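PDB 3C4N: uncharacterized protein DR_0571 from Deinococcus radiodurans R1, which is of unknown function but binds ADP and is probably an FAD-dependent oxidoreductase with a Rossmann-type nucleotide-binding fold. Local coordinates for residues A150-P158 / L324-A332; R249-F257 / H293-P301. One frame throughout, in Å; residues are numbered along the deposited sequence.

Contact 1: A150-P158 / L324-A332; sequences ALLDPARLP and LMDAVPALA
The amide N of Asp153 gives a hydrogen bond of 2.8 Å to the carbonyl O of Ala327, bent to 146° at the hydrogen and tilted out of the carbonyl plane. A second, much straighter bond (171°) runs the other way, from Ala330 N to Leu151 O over 3.0 Å. Together they clip the two loops side by side, running antiparallel. Pro329 lies between them: its CD presses against Leu151 O and comes within 3.3 Å of Leu152 CA, while its nitrogen, having no hydrogen, leaves the bond to the next residue.

Apolar side chains fill in around these bonds. Leu151 sends CD2 alongside the methyl of Ala330, 3.5 Å from its CB. Leu157 holds CG beside its own backbone N (chi1 -71°), which brings CD1 up to 3.8 Å from Ala327 CB and also against CG2 of Val328. The other branch of Val328, CG1, lies against the Leu151 carbonyl oxygen. Leu152 and Leu157 rest on Leu126 of strand 118-127, and Leu151 and Ala330 both touch Leu262.

On the exposed side, Arg156 bends at chi3 and lays its guanidinium over Asp326, with CB of Asp326 under one face, 3.3 Å from NE and off toward the edge of the group. Arg156 does not grip the carboxylate: Asp326 OD2 stays 4.3 Å from Arg156 NH2, well out of the guanidinium plane, a pairing of charges at a distance that probably gives only mild attraction. Asp153, by contrast, turns its carboxylate back on its own loop, where OD1 accepts from Arg156 N at 3.1 Å and, weakly, from Ala155 N. This is an Asx motif, and it shapes the turn at 154-156 within two loops that pack against strands 118-127 and 270-273 of the mixed sheet.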
ATOM      1  N   ALA A 150      29.771 -29.336 -14.625  1.00 30.51           N
ATOM      2  CA  ALA A 150      29.305 -30.633 -14.145  1.00 29.66           C
ATOM      3  C   ALA A 150      27.831 -30.895 -14.438  1.00 31.27           C
ATOM      4  O   ALA A 150      27.337 -32.013 -14.261  1.00 34.52           O
ATOM      5  CB  ALA A 150      29.564 -30.746 -12.638  1.00 37.40           C
ATOM      6  N   LEU A 151      27.123 -29.863 -14.871  1.00 27.25           N
ATOM      7  CA  LEU A 151      25.704 -30.011 -15.165  1.00 25.18           C
ATOM      8  C   LEU A 151      25.486 -30.623 -16.538  1.00 28.94           C
ATOM      9  O   LEU A 151      24.482 -31.291 -16.779  1.00 35.10           O
ATOM     10  CB  LEU A 151      25.009 -28.654 -15.115  1.00 13.82           C
ATOM     11  CG  LEU A 151      25.132 -27.858 -13.824  1.00 28.44           C
ATOM     12  CD1 LEU A 151      24.476 -26.499 -14.034  1.00 27.01           C
ATOM     13  CD2 LEU A 151      24.475 -28.605 -12.669  1.00 20.17           C
ATOM     14  N   LEU A 152      26.437 -30.399 -17.436  1.00 28.89           N
ATOM     15  CA  LEU A 152      26.301 -30.884 -18.799  1.00 33.97           C
ATOM     16  C   LEU A 152      27.385 -31.818 -19.280  1.00 34.72           C
ATOM     17  O   LEU A 152      28.309 -32.173 -18.549  1.00 33.93           O
ATOM     18  CB  LEU A 152      26.224 -29.699 -19.770  1.00 37.02           C
ATOM     19  CG  LEU A 152      26.519 -28.305 -19.219  1.00 28.96           C
ATOM     20  CD1 LEU A 152      27.045 -27.388 -20.310  1.00 36.26           C
ATOM     21  CD2 LEU A 152      25.253 -27.748 -18.617  1.00 31.71           C
ATOM     22  N   ASP A 153      27.249 -32.209 -20.539  1.00 40.06           N
ATOM     23  CA  ASP A 153      28.210 -33.081 -21.181  1.00 41.95           C
ATOM     24  C   ASP A 153      28.852 -32.263 -22.305  1.00 38.24           C
ATOM     25  O   ASP A 153      28.241 -32.027 -23.343  1.00 34.22           O
ATOM     26  CB  ASP A 153      27.502 -34.310 -21.750  1.00 46.20           C
ATOM     27  CG  ASP A 153      28.454 -35.249 -22.451  1.00 45.59           C
ATOM     28  OD1 ASP A 153      29.065 -34.831 -23.459  1.00 45.97           O
ATOM     29  OD2 ASP A 153      28.592 -36.399 -21.989  1.00 44.95           O
ATOM     30  N   PRO A 154      30.093 -31.808 -22.096  1.00 41.02           N
ATOM     31  CA  PRO A 154      30.850 -31.011 -23.066  1.00 44.94           C
ATOM     32  C   PRO A 154      30.809 -31.535 -24.499  1.00 47.74           C
ATOM     33  O   PRO A 154      30.840 -30.750 -25.446  1.00 55.47           O
ATOM     34  CB  PRO A 154      32.262 -31.032 -22.495  1.00 49.62           C
ATOM     35  CG  PRO A 154      32.008 -31.046 -21.009  1.00 50.66           C
ATOM     36  CD  PRO A 154      30.884 -32.047 -20.876  1.00 40.99           C
ATOM     37  N   ALA A 155      30.735 -32.854 -24.664  1.00 44.50           N
ATOM     38  CA  ALA A 155      30.707 -33.450 -26.003  1.00 42.81           C
ATOM     39  C   ALA A 155      29.395 -33.219 -26.756  1.00 37.37           C
ATOM     40  O   ALA A 155      29.404 -32.918 -27.947  1.00 29.11           O
ATOM     41  CB  ALA A 155      30.997 -34.949 -25.908  1.00 48.59           C
ATOM     42  N   ARG A 156      28.270 -33.360 -26.060  1.00 37.52           N
ATOM     43  CA  ARG A 156      26.961 -33.164 -26.682  1.00 36.35           C
ATOM     44  C   ARG A 156      26.589 -31.672 -26.776  1.00 35.32           C
ATOM     45  O   ARG A 156      25.624 -31.306 -27.446  1.00 30.46           O
ATOM     46  CB  ARG A 156      25.895 -33.934 -25.898  1.00 38.21           C
ATOM     47  CG  ARG A 156      26.330 -35.348 -25.492  1.00 41.10           C
ATOM     48  CD  ARG A 156      25.241 -36.068 -24.710  1.00 49.29           C
ATOM     49  NE  ARG A 156      24.357 -36.835 -25.581  1.00 52.03           N
ATOM     50  CZ  ARG A 156      24.518 -38.124 -25.852  1.00 51.25           C
ATOM     51  NH1 ARG A 156      25.526 -38.798 -25.311  1.00 47.19           N
ATOM     52  NH2 ARG A 156      23.684 -38.735 -26.680  1.00 43.74           N
ATOM     53  N   LEU A 157      27.361 -30.823 -26.102  1.00 30.77           N
ATOM     54  CA  LEU A 157      27.144 -29.376 -26.110  1.00 35.15           C
ATOM     55  C   LEU A 157      28.515 -28.707 -26.107  1.00 38.84           C
ATOM     56  O   LEU A 157      28.863 -27.979 -25.176  1.00 47.28           O
ATOM     57  CB  LEU A 157      26.359 -28.934 -24.868  1.00 37.22           C
ATOM     58  CG  LEU A 157      24.872 -29.293 -24.766  1.00 45.09           C
ATOM     59  CD1 LEU A 157      24.348 -28.938 -23.381  1.00 36.77           C
ATOM     60  CD2 LEU A 157      24.088 -28.551 -25.843  1.00 38.43           C
ATOM     61  N   PRO A 158      29.310 -28.942 -27.159  1.00 33.30           N
ATOM     62  CA  PRO A 158      30.656 -28.392 -27.316  1.00 29.56           C
ATOM     63  C   PRO A 158      30.757 -26.872 -27.438  1.00 35.70           C
ATOM     64  O   PRO A 158      31.640 -26.254 -26.842  1.00 35.56           O
ATOM     65  CB  PRO A 158      31.162 -29.103 -28.568  1.00 32.06           C
ATOM     66  CG  PRO A 158      29.932 -29.222 -29.389  1.00 32.70           C
ATOM     67  CD  PRO A 158      28.901 -29.673 -28.372  1.00 31.80           C
ATOM     68  N   LEU A 324      16.766 -33.742 -22.896  1.00 21.68           N
ATOM     69  CA  LEU A 324      17.952 -32.971 -22.541  1.00 27.70           C
ATOM     70  C   LEU A 324      18.864 -33.640 -21.524  1.00 29.97           C
ATOM     71  O   LEU A 324      19.979 -33.178 -21.289  1.00 32.00           O
ATOM     72  CB  LEU A 324      17.542 -31.601 -22.013  1.00 28.05           C
ATOM     73  CG  LEU A 324      17.557 -30.471 -23.037  1.00 26.40           C
ATOM     74  CD1 LEU A 324      16.902 -29.247 -22.439  1.00 25.89           C
ATOM     75  CD2 LEU A 324      18.981 -30.182 -23.464  1.00 17.53           C
HETATM   76  N   MSE A 325      18.388 -34.725 -20.925  1.00 35.61           N
HETATM   77  CA  MSE A 325      19.157 -35.451 -19.922  1.00 34.34           C
HETATM   78  C   MSE A 325      20.534 -35.889 -20.363  1.00 26.57           C
HETATM   79  O   MSE A 325      21.477 -35.869 -19.573  1.00 27.43           O
HETATM   80  CB  MSE A 325      18.389 -36.677 -19.452  1.00 38.66           C
HETATM   81  CG  MSE A 325      17.426 -36.375 -18.328  1.00 45.25           C
HETATM   82 SE   MSE A 325      16.479 -37.933 -17.806  1.00 45.67          SE
HETATM   83  CE  MSE A 325      14.747 -37.120 -17.611  1.00 42.24           C
ATOM     84  N   ASP A 326      20.660 -36.315 -21.608  1.00 19.50           N
ATOM     85  CA  ASP A 326      21.967 -36.742 -22.058  1.00 28.33           C
ATOM     86  C   ASP A 326      22.886 -35.527 -22.088  1.00 31.57           C
ATOM     87  O   ASP A 326      23.937 -35.516 -21.443  1.00 28.39           O
ATOM     88  CB  ASP A 326      21.870 -37.409 -23.431  1.00 34.00           C
ATOM     89  CG  ASP A 326      21.058 -38.697 -23.393  1.00 32.32           C
ATOM     90  OD1 ASP A 326      21.296 -39.524 -22.496  1.00 37.39           O
ATOM     91  OD2 ASP A 326      20.180 -38.889 -24.252  1.00 41.45           O
ATOM     92  N   ALA A 327      22.470 -34.488 -22.803  1.00 30.84           N
ATOM     93  CA  ALA A 327      23.271 -33.271 -22.912  1.00 30.79           C
ATOM     94  C   ALA A 327      23.511 -32.588 -21.571  1.00 30.75           C
ATOM     95  O   ALA A 327      24.589 -32.046 -21.325  1.00 29.68           O
ATOM     96  CB  ALA A 327      22.598 -32.291 -23.873  1.00 33.55           C
ATOM     97  N   VAL A 328      22.500 -32.614 -20.708  1.00 31.15           N
ATOM     98  CA  VAL A 328      22.577 -31.974 -19.399  1.00 27.48           C
ATOM     99  C   VAL A 328      22.285 -33.008 -18.306  1.00 30.46           C
ATOM    100  O   VAL A 328      21.202 -33.042 -17.728  1.00 30.53           O
ATOM    101  CB  VAL A 328      21.575 -30.805 -19.356  1.00 18.80           C
ATOM    102  CG1 VAL A 328      21.715 -30.010 -18.071  1.00 12.69           C
ATOM    103  CG2 VAL A 328      21.806 -29.922 -20.569  1.00 13.19           C
ATOM    104  N   PRO A 329      23.275 -33.858 -18.003  1.00 31.43           N
ATOM    105  CA  PRO A 329      23.163 -34.915 -16.992  1.00 36.94           C
ATOM    106  C   PRO A 329      22.513 -34.477 -15.688  1.00 35.81           C
ATOM    107  O   PRO A 329      21.823 -35.264 -15.039  1.00 41.78           O
ATOM    108  CB  PRO A 329      24.610 -35.358 -16.791  1.00 38.86           C
ATOM    109  CG  PRO A 329      25.221 -35.118 -18.139  1.00 40.10           C
ATOM    110  CD  PRO A 329      24.662 -33.756 -18.493  1.00 35.90           C
ATOM    111  N   ALA A 330      22.739 -33.224 -15.312  1.00 29.22           N
ATOM    112  CA  ALA A 330      22.184 -32.686 -14.080  1.00 26.07           C
ATOM    113  C   ALA A 330      20.666 -32.846 -14.030  1.00 25.82           C
ATOM    114  O   ALA A 330      20.075 -32.860 -12.956  1.00 27.99           O
ATOM    115  CB  ALA A 330      22.566 -31.210 -13.936  1.00 31.08           C
ATOM    116  N   LEU A 331      20.033 -32.962 -15.188  1.00 17.45           N
ATOM    117  CA  LEU A 331      18.593 -33.122 -15.222  1.00 24.33           C
ATOM    118  C   LEU A 331      18.180 -34.557 -14.912  1.00 28.55           C
ATOM    119  O   LEU A 331      16.997 -34.841 -14.752  1.00 26.63           O
ATOM    120  CB  LEU A 331      18.049 -32.708 -16.592  1.00 19.39           C
ATOM    121  CG  LEU A 331      17.643 -31.245 -16.762  1.00 28.95           C
ATOM    122  CD1 LEU A 331      18.670 -30.310 -16.131  1.00 26.60           C
ATOM    123  CD2 LEU A 331      17.470 -30.973 -18.232  1.00 11.20           C
ATOM    124  N   ALA A 332      19.157 -35.453 -14.810  1.00 26.19           N
ATOM    125  CA  ALA A 332      18.876 -36.855 -14.542  1.00 30.50           C
ATOM    126  C   ALA A 332      19.351 -37.352 -13.183  1.00 36.46           C
ATOM    127  O   ALA A 332      19.136 -38.517 -12.843  1.00 42.45           O
ATOM    128  CB  ALA A 332      19.479 -37.718 -15.637  1.00 17.96           C
TER

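Contact 2: R249-F257 / H293-P301; sequences RHGRAYRQF and HRDPHGYHP
Strand 251-260, part of the large mixed sheet of this FAD-dependent oxidoreductase relative, is met along residues 252-254 by an irregular loop, whose Asp295 N bonds in the carbonyl plane to Arg252 O at 2.9 Å. The loop does not go on as a regular strand. Instead, the carboxylate of Asp295 takes over the next backbone position: its OD2 accepts from Tyr254 N at 2.6 Å in an almost straight bond (175°), the donor facing the oxygen nearly end-on. Setting CG beside the backbone N (chi1 -71°) lets Asp295 receive the strand with its side chain and bond to it through its amide. The other oxygen, OD1, forms a salt bridge with Arg314, which also bonds to the hydroxyl of Tyr299. With an oxygen held at each end, the carboxylate is probably fixed in rotation. With an alanine in place of Asp295, the Tyr254 amide would probably lose its acceptor and the Arg314 guanidinium its carboxylate mate.

Tyr254 carries the apolar half. Its ring is crossed at about a right angle by Pro301, whose CG sits over one face, 4.0 Å from the centroid and 23° off the normal, in a CH-pi contact displaced toward the rim. CB of Pro301 drops closer still, to 3.3 Å from Tyr254 CD2. The same ring meets Trp349 of strand 347-352, one of the strands that pair with 251-260, with the ring planes inclined.

Arg252 reaches the far bend of the loop. Its chain turns at chi3, and the guanidinium, in a cation-pi contact with Trp349, comes edge-on near Pro296 O without bonding to it. The guanidinium's bond to the loop is indirect: a single water accepts from Arg252 NH1 and donates to His297 O, 3.1 Å from that oxygen.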
ATOM      1  N   ARG A 249      -6.706 -11.602 -29.674  1.00 32.34           N
ATOM      2  CA  ARG A 249      -6.129 -12.874 -30.085  1.00 29.36           C
ATOM      3  C   ARG A 249      -5.090 -13.363 -29.077  1.00 22.95           C
ATOM      4  O   ARG A 249      -4.489 -14.423 -29.255  1.00 28.82           O
ATOM      5  CB  ARG A 249      -5.486 -12.723 -31.471  1.00 32.77           C
ATOM      6  CG  ARG A 249      -6.228 -11.777 -32.410  1.00 40.48           C
ATOM      7  CD  ARG A 249      -6.060 -12.161 -33.885  1.00 32.92           C
ATOM      8  NE  ARG A 249      -6.860 -13.344 -34.154  1.00 37.46           N
ATOM      9  CZ  ARG A 249      -7.930 -13.377 -34.942  1.00 26.40           C
ATOM     10  NH1 ARG A 249      -8.347 -12.293 -35.579  1.00 15.87           N
ATOM     11  NH2 ARG A 249      -8.620 -14.499 -35.045  1.00 30.39           N
ATOM     12  N   HIS A 250      -4.888 -12.601 -28.007  1.00 24.06           N
ATOM     13  CA  HIS A 250      -3.894 -12.969 -26.995  1.00 22.69           C
ATOM     14  C   HIS A 250      -4.161 -14.302 -26.296  1.00 19.58           C
ATOM     15  O   HIS A 250      -5.306 -14.707 -26.098  1.00 23.55           O
ATOM     16  CB  HIS A 250      -3.783 -11.852 -25.965  1.00 22.62           C
ATOM     17  CG  HIS A 250      -3.576 -10.506 -26.575  1.00 20.94           C
ATOM     18  ND1 HIS A 250      -4.399  -9.436 -26.301  1.00 24.30           N
ATOM     19  CD2 HIS A 250      -2.656 -10.059 -27.462  1.00 17.75           C
ATOM     20  CE1 HIS A 250      -3.997  -8.387 -26.995  1.00 19.73           C
ATOM     21  NE2 HIS A 250      -2.941  -8.737 -27.706  1.00 24.05           N
ATOM     22  N   GLY A 251      -3.086 -14.978 -25.917  1.00 16.56           N
ATOM     23  CA  GLY A 251      -3.233 -16.256 -25.262  1.00  9.98           C
ATOM     24  C   GLY A 251      -2.506 -16.302 -23.942  1.00 21.56           C
ATOM     25  O   GLY A 251      -1.908 -15.319 -23.507  1.00 19.22           O
ATOM     26  N   ARG A 252      -2.549 -17.463 -23.307  1.00 20.60           N
ATOM     27  CA  ARG A 252      -1.906 -17.637 -22.023  1.00 24.00           C
ATOM     28  C   ARG A 252      -1.255 -19.005 -21.910  1.00 22.31           C
ATOM     29  O   ARG A 252      -1.738 -19.980 -22.479  1.00 33.33           O
ATOM     30  CB  ARG A 252      -2.940 -17.439 -20.909  1.00 28.59           C
ATOM     31  CG  ARG A 252      -4.238 -18.219 -21.104  1.00 31.23           C
ATOM     32  CD  ARG A 252      -5.391 -17.616 -20.292  1.00 33.18           C
ATOM     33  NE  ARG A 252      -5.357 -17.947 -18.865  1.00 35.18           N
ATOM     34  CZ  ARG A 252      -5.745 -19.113 -18.355  1.00 26.53           C
ATOM     35  NH1 ARG A 252      -6.194 -20.074 -19.150  1.00 30.73           N
ATOM     36  NH2 ARG A 252      -5.707 -19.310 -17.046  1.00 38.27           N
ATOM     37  N   ALA A 253      -0.143 -19.072 -21.191  1.00 20.00           N
ATOM     38  CA  ALA A 253       0.539 -20.338 -21.002  1.00 17.50           C
ATOM     39  C   ALA A 253       0.927 -20.501 -19.535  1.00 21.04           C
ATOM     40  O   ALA A 253       1.323 -19.541 -18.870  1.00 25.72           O
ATOM     41  CB  ALA A 253       1.773 -20.412 -21.885  1.00 16.88           C
ATOM     42  N   TYR A 254       0.785 -21.719 -19.026  1.00 17.20           N
ATOM     43  CA  TYR A 254       1.159 -21.993 -17.653  1.00 16.94           C
ATOM     44  C   TYR A 254       2.546 -22.579 -17.669  1.00 20.35           C
ATOM     45  O   TYR A 254       2.803 -23.610 -18.297  1.00 11.25           O
ATOM     46  CB  TYR A 254       0.224 -22.987 -16.996  1.00 21.60           C
ATOM     47  CG  TYR A 254       0.550 -23.230 -15.542  1.00 24.38           C
ATOM     48  CD1 TYR A 254       0.398 -22.221 -14.595  1.00 27.85           C
ATOM     49  CD2 TYR A 254       0.954 -24.484 -15.102  1.00 25.57           C
ATOM     50  CE1 TYR A 254       0.629 -22.461 -13.244  1.00 27.39           C
ATOM     51  CE2 TYR A 254       1.187 -24.732 -13.755  1.00 22.42           C
ATOM     52  CZ  TYR A 254       1.017 -23.725 -12.834  1.00 25.92           C
ATOM     53  OH  TYR A 254       1.169 -24.001 -11.500  1.00 24.36           O
ATOM     54  N   ARG A 255       3.441 -21.914 -16.953  1.00 26.38           N
ATOM     55  CA  ARG A 255       4.823 -22.334 -16.887  1.00 22.00           C
ATOM     56  C   ARG A 255       5.220 -22.572 -15.446  1.00 23.59           C
ATOM     57  O   ARG A 255       4.923 -21.771 -14.563  1.00 20.08           O
ATOM     58  CB  ARG A 255       5.701 -21.261 -17.505  1.00 21.06           C
ATOM     59  CG  ARG A 255       7.177 -21.539 -17.436  1.00 25.90           C
ATOM     60  CD  ARG A 255       7.929 -20.271 -17.791  1.00 26.24           C
ATOM     61  NE  ARG A 255       8.634 -20.383 -19.056  1.00 20.00           N
ATOM     62  CZ  ARG A 255       9.145 -19.350 -19.711  1.00 20.06           C
ATOM     63  NH1 ARG A 255       9.018 -18.124 -19.220  1.00 14.65           N
ATOM     64  NH2 ARG A 255       9.797 -19.549 -20.848  1.00 13.10           N
ATOM     65  N   GLN A 256       5.900 -23.687 -15.227  1.00 19.91           N
ATOM     66  CA  GLN A 256       6.350 -24.064 -13.903  1.00 26.89           C
ATOM     67  C   GLN A 256       7.827 -23.709 -13.765  1.00 26.54           C
ATOM     68  O   GLN A 256       8.537 -23.612 -14.763  1.00 21.24           O
ATOM     69  CB  GLN A 256       6.141 -25.566 -13.711  1.00 31.59           C
ATOM     70  CG  GLN A 256       4.722 -26.018 -14.005  1.00 30.70           C
ATOM     71  CD  GLN A 256       4.543 -27.515 -13.856  1.00 34.90           C
ATOM     72  OE1 GLN A 256       5.092 -28.307 -14.636  1.00 33.46           O
ATOM     73  NE2 GLN A 256       3.774 -27.916 -12.847  1.00 27.07           N
ATOM     74  N   PHE A 257       8.291 -23.511 -12.534  1.00 24.39           N
ATOM     75  CA  PHE A 257       9.689 -23.166 -12.314  1.00 24.01           C
ATOM     76  C   PHE A 257      10.354 -24.071 -11.280  1.00 28.59           C
ATOM     77  O   PHE A 257      10.859 -23.598 -10.251  1.00 29.30           O
ATOM     78  CB  PHE A 257       9.814 -21.703 -11.873  1.00 22.22           C
ATOM     79  CG  PHE A 257       9.118 -20.731 -12.786  1.00 17.36           C
ATOM     80  CD1 PHE A 257       7.739 -20.547 -12.708  1.00 20.36           C
ATOM     81  CD2 PHE A 257       9.841 -19.979 -13.707  1.00 12.91           C
ATOM     82  CE1 PHE A 257       7.091 -19.623 -13.530  1.00 15.67           C
ATOM     83  CE2 PHE A 257       9.205 -19.053 -14.534  1.00 12.84           C
ATOM     84  CZ  PHE A 257       7.825 -18.873 -14.444  1.00 14.98           C
ATOM     85  N   HIS A 293       3.890 -23.803 -26.888  1.00 33.03           N
ATOM     86  CA  HIS A 293       2.609 -23.335 -27.390  1.00 38.13           C
ATOM     87  C   HIS A 293       1.730 -22.801 -26.269  1.00 33.72           C
ATOM     88  O   HIS A 293       2.046 -22.964 -25.096  1.00 31.10           O
ATOM     89  CB  HIS A 293       1.895 -24.491 -28.089  1.00 46.49           C
ATOM     90  CG  HIS A 293       1.681 -25.677 -27.203  1.00 41.70           C
ATOM     91  ND1 HIS A 293       0.791 -25.665 -26.150  1.00 47.33           N
ATOM     92  CD2 HIS A 293       2.273 -26.894 -27.179  1.00 44.57           C
ATOM     93  CE1 HIS A 293       0.843 -26.822 -25.516  1.00 43.68           C
ATOM     94  NE2 HIS A 293       1.735 -27.587 -26.121  1.00 47.47           N
ATOM     95  N   ARG A 294       0.622 -22.172 -26.645  1.00 30.67           N
ATOM     96  CA  ARG A 294      -0.308 -21.625 -25.670  1.00 29.62           C
ATOM     97  C   ARG A 294      -1.210 -22.724 -25.110  1.00 24.19           C
ATOM     98  O   ARG A 294      -1.458 -23.730 -25.772  1.00 23.83           O
ATOM     99  CB  ARG A 294      -1.180 -20.542 -26.308  1.00 31.62           C
ATOM    100  CG  ARG A 294      -2.109 -21.060 -27.386  1.00 33.13           C
ATOM    101  CD  ARG A 294      -3.224 -20.070 -27.682  1.00 43.43           C
ATOM    102  NE  ARG A 294      -4.079 -20.535 -28.773  1.00 46.20           N
ATOM    103  CZ  ARG A 294      -3.657 -20.735 -30.018  1.00 44.92           C
ATOM    104  NH1 ARG A 294      -2.389 -20.510 -30.334  1.00 43.49           N
ATOM    105  NH2 ARG A 294      -4.500 -21.161 -30.943  1.00 34.79           N
ATOM    106  N   ASP A 295      -1.690 -22.527 -23.885  1.00 23.79           N
ATOM    107  CA  ASP A 295      -2.576 -23.485 -23.243  1.00 21.20           C
ATOM    108  C   ASP A 295      -4.019 -23.074 -23.498  1.00 20.42           C
ATOM    109  O   ASP A 295      -4.350 -21.897 -23.415  1.00 24.52           O
ATOM    110  CB  ASP A 295      -2.319 -23.531 -21.739  1.00 26.02           C
ATOM    111  CG  ASP A 295      -0.992 -24.183 -21.392  1.00 29.74           C
ATOM    112  OD1 ASP A 295      -0.734 -25.302 -21.869  1.00 26.24           O
ATOM    113  OD2 ASP A 295      -0.201 -23.574 -20.638  1.00 38.15           O
ATOM    114  N   PRO A 296      -4.895 -24.042 -23.807  1.00 27.69           N
ATOM    115  CA  PRO A 296      -6.313 -23.789 -24.079  1.00 31.00           C
ATOM    116  C   PRO A 296      -7.057 -23.146 -22.920  1.00 37.54           C
ATOM    117  O   PRO A 296      -6.633 -23.235 -21.767  1.00 40.36           O
ATOM    118  CB  PRO A 296      -6.853 -25.175 -24.410  1.00 36.40           C
ATOM    119  CG  PRO A 296      -5.995 -26.069 -23.569  1.00 38.38           C
ATOM    120  CD  PRO A 296      -4.622 -25.489 -23.810  1.00 32.99           C
ATOM    121  N   HIS A 297      -8.173 -22.501 -23.242  1.00 43.60           N
ATOM    122  CA  HIS A 297      -9.003 -21.829 -22.250  1.00 47.47           C
ATOM    123  C   HIS A 297      -9.367 -22.760 -21.094  1.00 48.41           C
ATOM    124  O   HIS A 297      -9.168 -22.419 -19.928  1.00 52.63           O
ATOM    125  CB  HIS A 297     -10.272 -21.289 -22.922  1.00 50.59           C
ATOM    126  CG  HIS A 297     -11.194 -20.563 -21.990  1.00 58.71           C
ATOM    127  ND1 HIS A 297     -11.915 -21.203 -21.005  1.00 59.09           N
ATOM    128  CD2 HIS A 297     -11.522 -19.251 -21.904  1.00 59.34           C
ATOM    129  CE1 HIS A 297     -12.649 -20.318 -20.353  1.00 59.21           C
ATOM    130  NE2 HIS A 297     -12.430 -19.127 -20.879  1.00 61.97           N
ATOM    131  N   GLY A 298      -9.899 -23.934 -21.417  1.00 44.30           N
ATOM    132  CA  GLY A 298     -10.266 -24.876 -20.375  1.00 47.89           C
ATOM    133  C   GLY A 298      -9.145 -25.862 -20.108  1.00 49.78           C
ATOM    134  O   GLY A 298      -9.193 -27.008 -20.560  1.00 55.42           O
ATOM    135  N   TYR A 299      -8.127 -25.420 -19.378  1.00 43.32           N
ATOM    136  CA  TYR A 299      -6.993 -26.278 -19.072  1.00 41.97           C
ATOM    137  C   TYR A 299      -6.550 -26.149 -17.622  1.00 42.28           C
ATOM    138  O   TYR A 299      -6.352 -25.046 -17.114  1.00 39.85           O
ATOM    139  CB  TYR A 299      -5.818 -25.956 -20.011  1.00 45.90           C
ATOM    140  CG  TYR A 299      -4.521 -26.656 -19.658  1.00 41.65           C
ATOM    141  CD1 TYR A 299      -4.415 -28.047 -19.708  1.00 48.08           C
ATOM    142  CD2 TYR A 299      -3.418 -25.928 -19.207  1.00 44.69           C
ATOM    143  CE1 TYR A 299      -3.244 -28.695 -19.304  1.00 46.55           C
ATOM    144  CE2 TYR A 299      -2.245 -26.561 -18.801  1.00 40.57           C
ATOM    145  CZ  TYR A 299      -2.166 -27.944 -18.846  1.00 50.62           C
ATOM    146  OH  TYR A 299      -1.029 -28.573 -18.394  1.00 51.23           O
ATOM    147  N   HIS A 300      -6.417 -27.293 -16.961  1.00 44.11           N
ATOM    148  CA  HIS A 300      -5.976 -27.342 -15.579  1.00 45.02           C
ATOM    149  C   HIS A 300      -4.638 -28.054 -15.531  1.00 46.12           C
ATOM    150  O   HIS A 300      -4.543 -29.242 -15.833  1.00 48.73           O
ATOM    151  CB  HIS A 300      -6.974 -28.101 -14.705  1.00 52.04           C
ATOM    152  CG  HIS A 300      -8.196 -27.315 -14.355  1.00 54.66           C
ATOM    153  ND1 HIS A 300      -9.013 -27.645 -13.295  1.00 54.57           N
ATOM    154  CD2 HIS A 300      -8.748 -26.219 -14.928  1.00 58.75           C
ATOM    155  CE1 HIS A 300     -10.015 -26.787 -13.229  1.00 55.45           C
ATOM    156  NE2 HIS A 300      -9.878 -25.912 -14.209  1.00 61.97           N
ATOM    157  N   PRO A 301      -3.577 -27.330 -15.163  1.00 44.57           N
ATOM    158  CA  PRO A 301      -2.250 -27.932 -15.083  1.00 47.09           C
ATOM    159  C   PRO A 301      -2.228 -29.095 -14.097  1.00 48.51           C
ATOM    160  O   PRO A 301      -2.649 -28.966 -12.945  1.00 41.53           O
ATOM    161  CB  PRO A 301      -1.373 -26.766 -14.639  1.00 47.74           C
ATOM    162  CG  PRO A 301      -2.314 -25.903 -13.861  1.00 49.85           C
ATOM    163  CD  PRO A 301      -3.538 -25.923 -14.731  1.00 44.51           C
TER
HETATM  164  O   HOH W   1      -7.269 -21.688 -17.607  1.00 44.38           O

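In the fold
Along the chain, both pieces of contact 2 fall between the two pieces of contact 1: residues 150-158 come first, then 249-257 and 293-301, and finally 324-332. Their centres are 29 Å apart and their nearest atoms about 11 Å, so they do not touch. Both lie against the same mixed sheet: contact 1 is made of loops resting on strands 118-127 and 270-273, away from the nucleotide, and contact 2 sets a loop on strand 251-260, with the side chain of Arg252 about 10 Å from the bound ADP. The chain from 293-301 passes through helix 315-324 to reach 324-332, then returns to the sheet as strand 347-352.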